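Local coordinates for protein probable alginate O-acetylase AlgJ (PDB 4O8V) that probably adds acetyl groups to the O-2 and O-3 positions of mannuronate residues in alginate, working with its inner-membrane partners AlgI and AlgF, at residues 38-41 with 42-45; 255-259 with 260-264; 290-293 with 294-297. One frame throughout, in Å; residues are numbered along the deposited sequence. Where two conformers were deposited one is given.

Contact 1: residues 38-41 with 42-45; sequences NLAL and IRGV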
loop_
_atom_site.group_PDB
_atom_site.type_symbol
_atom_site.label_atom_id
_atom_site.label_comp_id
_atom_site.label_asym_id
_atom_site.label_seq_id
_atom_site.Cartn_x
_atom_site.Cartn_y
_atom_site.Cartn_z
ATOM N N ASN A 38 2.505 -10.900 12.377
ATOM C CA ASN A 38 2.487 -9.597 11.719
ATOM C C ASN A 38 1.525 -8.602 12.388
ATOM O O ASN A 38 1.847 -7.419 12.498
ATOM C CB ASN A 38 2.138 -9.734 10.236
ATOM C CG ASN A 38 3.302 -10.251 9.422
ATOM O OD1 ASN A 38 4.468 -10.045 9.782
ATOM N ND2 ASN A 38 2.997 -10.950 8.329
ATOM N N LEU A 39 0.358 -9.061 12.838
ATOM C CA LEU A 39 -0.572 -8.160 13.516
ATOM C C LEU A 39 -0.009 -7.668 14.852
ATOM O O LEU A 39 -0.248 -6.520 15.243
ATOM C CB LEU A 39 -1.911 -8.842 13.752
ATOM C CG LEU A 39 -2.718 -8.991 12.466
ATOM C CD1 LEU A 39 -3.749 -10.133 12.578
ATOM C CD2 LEU A 39 -3.388 -7.670 12.085
ATOM N N ALA A 40 0.704 -8.539 15.559
ATOM C CA ALA A 40 1.304 -8.130 16.832
ATOM C C ALA A 40 2.362 -7.067 16.569
ATOM O O ALA A 40 2.523 -6.122 17.346
ATOM C CB ALA A 40 1.903 -9.334 17.571
ATOM N N LEU A 41 3.071 -7.198 15.455
ATOM C CA LEU A 41 4.051 -6.176 15.078
ATOM C C LEU A 41 3.396 -4.871 14.646
ATOM O O LEU A 41 3.874 -3.784 14.998
ATOM C CB LEU A 41 4.976 -6.701 13.982
ATOM C CG LEU A 41 5.896 -7.801 14.519
ATOM C CD1 LEU A 41 6.621 -8.495 13.376
ATOM C CD2 LEU A 41 6.878 -7.174 15.506
ATOM N N ILE A 42 2.311 -4.951 13.877
ATOM C CA ILE A 42 1.580 -3.751 13.507
ATOM C C ILE A 42 1.066 -2.997 14.735
ATOM O O ILE A 42 1.152 -1.769 14.810
ATOM C CB ILE A 42 0.377 -4.095 12.588
ATOM C CG1 ILE A 42 0.878 -4.553 11.219
ATOM C CG2 ILE A 42 -0.591 -2.912 12.489
ATOM C CD1 ILE A 42 -0.223 -5.231 10.374
ATOM N N ARG A 43 0.529 -3.741 15.696
ATOM C CA ARG A 43 0.025 -3.158 16.925
ATOM C C ARG A 43 1.159 -2.483 17.722
ATOM O O ARG A 43 0.974 -1.405 18.301
ATOM C CB ARG A 43 -0.665 -4.228 17.768
ATOM C CG ARG A 43 -1.315 -3.697 19.028
ATOM C CD ARG A 43 -1.062 -4.608 20.206
ATOM N NE ARG A 43 -1.632 -5.939 20.044
ATOM C CZ ARG A 43 -0.954 -7.070 20.220
ATOM N NH1 ARG A 43 -1.562 -8.240 20.048
ATOM N NH2 ARG A 43 0.329 -7.036 20.559
ATOM N N GLY A 44 2.322 -3.113 17.738
ATOM C CA GLY A 44 3.470 -2.550 18.436
ATOM C C GLY A 44 3.946 -1.268 17.779
ATOM O O GLY A 44 4.351 -0.312 18.445
ATOM N N VAL A 45 3.889 -1.246 16.457
ATOM C CA VAL A 45 4.225 -0.042 15.711
ATOM C C VAL A 45 3.247 1.086 16.052
ATOM O O VAL A 45 3.674 2.210 16.331
ATOM C CB VAL A 45 4.228 -0.305 14.196
ATOM C CG1 VAL A 45 4.198 1.005 13.449
ATOM C CG2 VAL A 45 5.462 -1.159 13.814
#
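Leu39 and Ile42 meet through their methyl ends, with Leu39 CD2 4.3 Å from Ile42 CD1, on the flank of helix 31-51 that faces the rest of the domain. Carbon-to-carbonyl van der Waals contact follows along the backbone: Ile42 holds CG1 anti to its carbonyl carbon (chi1 -70°), which lays that branch over the C=O of the preceding turn, CG1 reaching 3.3 Å from Asn38 O. Val45 does the same with CG2, 3.3 Å from Leu41 O. Beyond the segments, Ile42 rests on Trp272 and Phe274 of strand 269-275 and on Phe88, while Leu41 and Val45 lean on helix 250-257.

A second kind of contact involves the guanidinium of Arg43. Its chain bends at chi2 and chi3 and folds back over the helix, placing Ala40 CA 3.8 Å above one face of the guanidinium, toward its rim; Arg43 NH2 comes within 4.1 Å of Ala40 CB.

Between the two segments the hydrogen bonds are all backbone, i to i+4: Ile42 N to Asn38 O, Arg43 N to Leu39 O, Gly44 N to Ala40 O and Val45 N to Leu41 O, between 2.9 and 3.0 Å. Asn38 gives ND2 to Leu279 O and Met281 O, and its OD1 accepts from Asn283 ND2, which satisfies both ends of the buried amide. The whole is a regular, largely buried alpha-helix packed on the central parallel sheet of an SGNH hydrolase-like domain.

Contact 2: residues 255-259 with 260-264; sequences KYLQS and DAFKN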
loop_
_atom_site.group_PDB
_atom_site.type_symbol
_atom_site.label_atom_id
_atom_site.label_comp_id
_atom_site.label_asym_id
_atom_site.label_seq_id
_atom_site.Cartn_x
_atom_site.Cartn_y
_atom_site.Cartn_z
ATOM N N LYS A 255 12.496 0.335 9.854
ATOM C CA LYS A 255 13.602 1.235 9.546
ATOM C C LYS A 255 13.257 2.664 9.940
ATOM O O LYS A 255 14.057 3.360 10.572
ATOM C CB LYS A 255 13.956 1.163 8.059
ATOM C CG LYS A 255 15.040 2.128 7.619
ATOM C CD LYS A 255 15.561 1.739 6.245
ATOM C CE LYS A 255 16.251 2.894 5.552
ATOM N NZ LYS A 255 16.681 2.494 4.181
ATOM N N TYR A 256 12.055 3.095 9.574
ATOM C CA TYR A 256 11.594 4.441 9.919
ATOM C C TYR A 256 11.602 4.698 11.436
ATOM O O TYR A 256 12.059 5.750 11.898
ATOM C CB TYR A 256 10.180 4.685 9.365
ATOM C CG TYR A 256 9.671 6.057 9.735
ATOM C CD1 TYR A 256 10.302 7.195 9.271
ATOM C CD2 TYR A 256 8.569 6.206 10.560
ATOM C CE1 TYR A 256 9.841 8.451 9.616
ATOM C CE2 TYR A 256 8.107 7.449 10.919
ATOM C CZ TYR A 256 8.733 8.561 10.447
ATOM O OH TYR A 256 8.249 9.799 10.805
ATOM N N LEU A 257 11.103 3.743 12.208
ATOM C CA LEU A 257 11.060 3.913 13.663
ATOM C C LEU A 257 12.448 4.049 14.272
ATOM O O LEU A 257 12.602 4.668 15.314
ATOM C CB LEU A 257 10.344 2.738 14.328
ATOM C CG LEU A 257 8.861 2.590 13.962
ATOM C CD1 LEU A 257 8.302 1.321 14.575
ATOM C CD2 LEU A 257 8.085 3.806 14.446
ATOM N N GLN A 258 13.454 3.460 13.630
ATOM C CA GLN A 258 14.829 3.548 14.135
ATOM C C GLN A 258 15.579 4.766 13.595
ATOM O O GLN A 258 16.732 5.004 13.968
ATOM C CB GLN A 258 15.598 2.268 13.785
ATOM C CG GLN A 258 15.035 1.015 14.434
ATOM C CD GLN A 258 15.977 -0.182 14.315
ATOM O OE1 GLN A 258 16.713 -0.321 13.333
ATOM N NE2 GLN A 258 15.953 -1.052 15.319
ATOM N N SER A 259 14.926 5.537 12.724
ATOM C CA SER A 259 15.601 6.627 12.021
ATOM C C SER A 259 15.724 7.912 12.846
ATOM O O SER A 259 14.896 8.206 13.716
ATOM C CB SER A 259 14.873 6.956 10.715
ATOM O OG SER A 259 13.669 7.670 10.973
ATOM N N ASP A 260 16.759 8.683 12.541
ATOM C CA ASP A 260 16.922 10.008 13.116
ATOM C C ASP A 260 15.725 10.904 12.798
ATOM O O ASP A 260 15.316 11.710 13.636
ATOM C CB ASP A 260 18.218 10.644 12.615
ATOM C CG ASP A 260 19.446 10.106 13.330
ATOM O OD1 ASP A 260 19.351 9.045 13.982
ATOM O OD2 ASP A 260 20.511 10.746 13.243
ATOM N N ALA A 261 15.155 10.751 11.600
ATOM C CA ALA A 261 14.014 11.561 11.189
ATOM C C ALA A 261 12.849 11.426 12.164
ATOM O O ALA A 261 12.275 12.417 12.606
ATOM C CB ALA A 261 13.566 11.184 9.794
ATOM N N PHE A 262 12.519 10.190 12.510
ATOM C CA PHE A 262 11.440 9.935 13.447
ATOM C C PHE A 262 11.790 10.334 14.887
ATOM O O PHE A 262 10.990 10.962 15.566
ATOM C CB PHE A 262 11.061 8.467 13.416
ATOM C CG PHE A 262 10.010 8.110 14.404
ATOM C CD1 PHE A 262 8.732 8.645 14.291
ATOM C CD2 PHE A 262 10.293 7.252 15.455
ATOM C CE1 PHE A 262 7.756 8.329 15.210
ATOM C CE2 PHE A 262 9.319 6.916 16.367
ATOM C CZ PHE A 262 8.044 7.455 16.245
ATOM N N LYS A 263 12.973 9.931 15.345
ATOM C CA LYS A 263 13.401 10.178 16.721
ATOM C C LYS A 263 13.521 11.666 17.026
ATOM O O LYS A 263 13.343 12.077 18.172
ATOM C CB LYS A 263 14.743 9.488 17.007
ATOM C CG LYS A 263 14.640 7.985 17.261
ATOM C CD LYS A 263 16.017 7.338 17.380
ATOM C CE LYS A 263 15.914 5.825 17.409
ATOM N NZ LYS A 263 17.255 5.187 17.337
ATOM N N ASN A 264 13.812 12.476 16.012
ATOM C CA ASN A 264 14.083 13.894 16.255
ATOM C C ASN A 264 12.958 14.827 15.847
ATOM O O ASN A 264 12.996 16.021 16.144
ATOM C CB ASN A 264 15.364 14.312 15.538
ATOM C CG ASN A 264 16.607 13.851 16.265
ATOM O OD1 ASN A 264 16.654 13.854 17.497
ATOM N ND2 ASN A 264 17.619 13.442 15.509
#
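Phe262 turns back over the end of helix 250-257 and lodges against Tyr256 and Leu257. Its CB sits over one face of the Tyr256 ring, 4.0 Å from the centroid, a CH-pi contact. The two rings meet obliquely, planes 52° apart, with Phe262 CD1 3.6 Å from Tyr256 CE2. Over one face of the Phe262 ring lies Leu257 CD2, 4.2 Å from its centroid in a second CH-pi contact; these two side chains run side by side and point the same way. Phe262 keeps CG anti to its own N (chi1 177°), which swings the ring off its helix and toward Leu257.

What positions this ring is the turn at Ser259, the N-cap of helix 260-264. Ser259 OG takes the hydrogen bond of Phe262 N at 3.2 Å, nearly straight at 166°, and in turn donates to Tyr256 O at 2.7 Å, meeting a lone pair in the carbonyl plane; this one hydroxyl thereby ties the last turn of the first helix to the first turn of the second. Ser259 N is the second donor to Tyr256 O. Ser259 O accepts Lys263 N, and the extended Lys263 chain carries NZ to a weak bond with Gln258 O at 3.4 Å.

Further out, Leu257 packs on Val45, Thr48 and Leu49 of helix 31-51, and Phe262 reaches Leu49 and the ring of His52. Tyr256 meets the Tyr242 ring and faces Ala213 and Val215 of strand 212-215, while Leu257 and Phe262 face helix 31-51, with Trp292 of helix 290-297 also touching Leu257.

Contact 3: residues 290-293 with 294-297; sequences PQWI and AQLK
Trp292 and Leu296, one turn apart, make the tight part of this helix: Leu296 CD1 stands over the six-membered ring of the indole, 4.0 Å from its centroid and only 9° off the normal, a CH-pi contact. Trp292 holds CG anti to its backbone N (chi1 -173°), which carries the indole forward along the helix, beside the next turn, under that methyl. The same pair faces inward, Trp292 onto Leu254 of helix 250-257, Leu296 onto Leu41, Thr48 and Leu254. An alanine in place of Trp292 would take away the ring face beneath Leu296 CD1 and is likely to open a gap between this helix and helix 250-257.

The open side is made by Pro290, the first residue of the helix, with Gln291 and Gln295. Gln295 OE1 lies at the edge of the indole, near its plane, 4.0 Å from Trp292 CD1, its amide turned 66° from the ring. Ile293 and Lys297 form a separate flank with thin mutual contact, Ile293 CG2 to Lys297 CD 4.2 Å; Ile293 leans on Leu285 and Phe288, and the Lys297 ammonium forms a salt bridge with Glu37.

Backbone bonds run evenly beneath: Ala294 N to Pro290 O at 2.9 Å, then Gln295 N to Gln291 O, Leu296 N to Trp292 O and Lys297 N to Ile293 O at 3.1 Å each. The arrangement is that of a short amphipathic C-terminal alpha-helix, proline in its first turn, with aromatic and aliphatic residues laid against the domain.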
loop_
_atom_site.group_PDB
_atom_site.type_symbol
_atom_site.label_atom_id
_atom_site.label_comp_id
_atom_site.label_asym_id
_atom_site.label_seq_id
_atom_site.Cartn_x
_atom_site.Cartn_y
_atom_site.Cartn_z
ATOM N N PRO A 290 16.592 -8.735 18.720
ATOM C CA PRO A 290 15.406 -9.425 19.244
ATOM C C PRO A 290 14.748 -8.699 20.427
ATOM O O PRO A 290 13.530 -8.776 20.596
ATOM C CB PRO A 290 15.957 -10.788 19.672
ATOM C CG PRO A 290 17.437 -10.573 19.836
ATOM C CD PRO A 290 17.786 -9.598 18.767
ATOM N N GLN A 291 15.538 -7.980 21.214
ATOM C CA GLN A 291 14.982 -7.228 22.327
ATOM C C GLN A 291 13.993 -6.182 21.840
ATOM O O GLN A 291 12.969 -5.929 22.482
ATOM C CB GLN A 291 16.093 -6.565 23.139
ATOM C CG GLN A 291 16.840 -7.513 23.989
ATOM C CD GLN A 291 17.453 -6.835 25.187
ATOM O OE1 GLN A 291 17.509 -5.607 25.261
ATOM N NE2 GLN A 291 17.898 -7.627 26.142
ATOM N N TRP A 292 14.290 -5.576 20.695
ATOM C CA TRP A 292 13.406 -4.561 20.160
ATOM C C TRP A 292 12.159 -5.187 19.562
ATOM O O TRP A 292 11.050 -4.670 19.720
ATOM C CB TRP A 292 14.118 -3.715 19.121
ATOM C CG TRP A 292 13.251 -2.580 18.698
ATOM C CD1 TRP A 292 12.591 -1.698 19.516
ATOM C CD2 TRP A 292 12.932 -2.206 17.364
ATOM N NE1 TRP A 292 11.878 -0.799 18.761
ATOM C CE2 TRP A 292 12.074 -1.087 17.436
ATOM C CE3 TRP A 292 13.282 -2.711 16.113
ATOM C CZ2 TRP A 292 11.571 -0.461 16.299
ATOM C CZ3 TRP A 292 12.782 -2.091 14.991
ATOM C CH2 TRP A 292 11.937 -0.975 15.090
ATOM N N ILE A 293 12.332 -6.328 18.897
ATOM C CA ILE A 293 11.194 -7.042 18.357
ATOM C C ILE A 293 10.255 -7.401 19.505
ATOM O O ILE A 293 9.041 -7.235 19.383
ATOM C CB ILE A 293 11.635 -8.307 17.583
ATOM C CG1 ILE A 293 12.381 -7.885 16.311
ATOM C CG2 ILE A 293 10.420 -9.193 17.257
ATOM C CD1 ILE A 293 13.029 -9.039 15.558
ATOM N N ALA A 294 10.829 -7.846 20.623
ATOM C CA ALA A 294 10.067 -8.243 21.796
ATOM C C ALA A 294 9.243 -7.080 22.341
ATOM O O ALA A 294 8.094 -7.261 22.746
ATOM C CB ALA A 294 10.995 -8.774 22.893
ATOM N N GLN A 295 9.850 -5.897 22.364
ATOM C CA GLN A 295 9.186 -4.697 22.873
ATOM C C GLN A 295 7.942 -4.365 22.060
ATOM O O GLN A 295 6.889 -4.028 22.611
ATOM C CB GLN A 295 10.146 -3.508 22.852
ATOM C CG GLN A 295 11.226 -3.576 23.891
ATOM C CD GLN A 295 11.905 -2.243 24.082
ATOM O OE1 GLN A 295 11.570 -1.262 23.409
ATOM N NE2 GLN A 295 12.861 -2.191 25.005
ATOM N N LEU A 296 8.082 -4.475 20.745
ATOM C CA LEU A 296 7.000 -4.192 19.815
ATOM C C LEU A 296 5.834 -5.143 20.039
ATOM O O LEU A 296 4.684 -4.724 20.089
ATOM C CB LEU A 296 7.494 -4.291 18.363
ATOM C CG LEU A 296 8.334 -3.136 17.809
ATOM C CD1 LEU A 296 8.920 -3.479 16.443
ATOM C CD2 LEU A 296 7.481 -1.875 17.704
ATOM N N LYS A 297 6.127 -6.428 20.200
ATOM C CA LYS A 297 5.059 -7.407 20.336
ATOM C C LYS A 297 4.399 -7.337 21.703
ATOM O O LYS A 297 3.236 -7.702 21.853
ATOM C CB LYS A 297 5.595 -8.813 20.070
ATOM C CG LYS A 297 5.963 -9.076 18.607
ATOM C CD LYS A 297 6.620 -10.447 18.453
ATOM C CE LYS A 297 5.942 -11.460 19.366
ATOM N NZ LYS A 297 6.426 -12.853 19.175
#

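Overall arrangement
Helices 31-51 and 250-257 lie on the parallel sheet, and helix 290-297, which carries contact 3, covers them from outside. Each contact touches both of the others. Val45 CG2 of contact 1 lies 3.8 Å from Leu257 CD1 of contact 2, and Gly44 O of contact 1 is 3.6 Å from Leu296 CD2 of contact 3. Leu257 CB also comes 4.0 Å from Trp292 CZ2, so Leu257 of contact 2 touches both Val45 of contact 1 and Trp292 of contact 3. Centres of contacts 1 and 3 are about 10 Å apart, those of 1 and 2 about 17 Å, and those of 2 and 3 about 16 Å. All three lie away from the probable catalytic residues Asp120, His122 and Ser218.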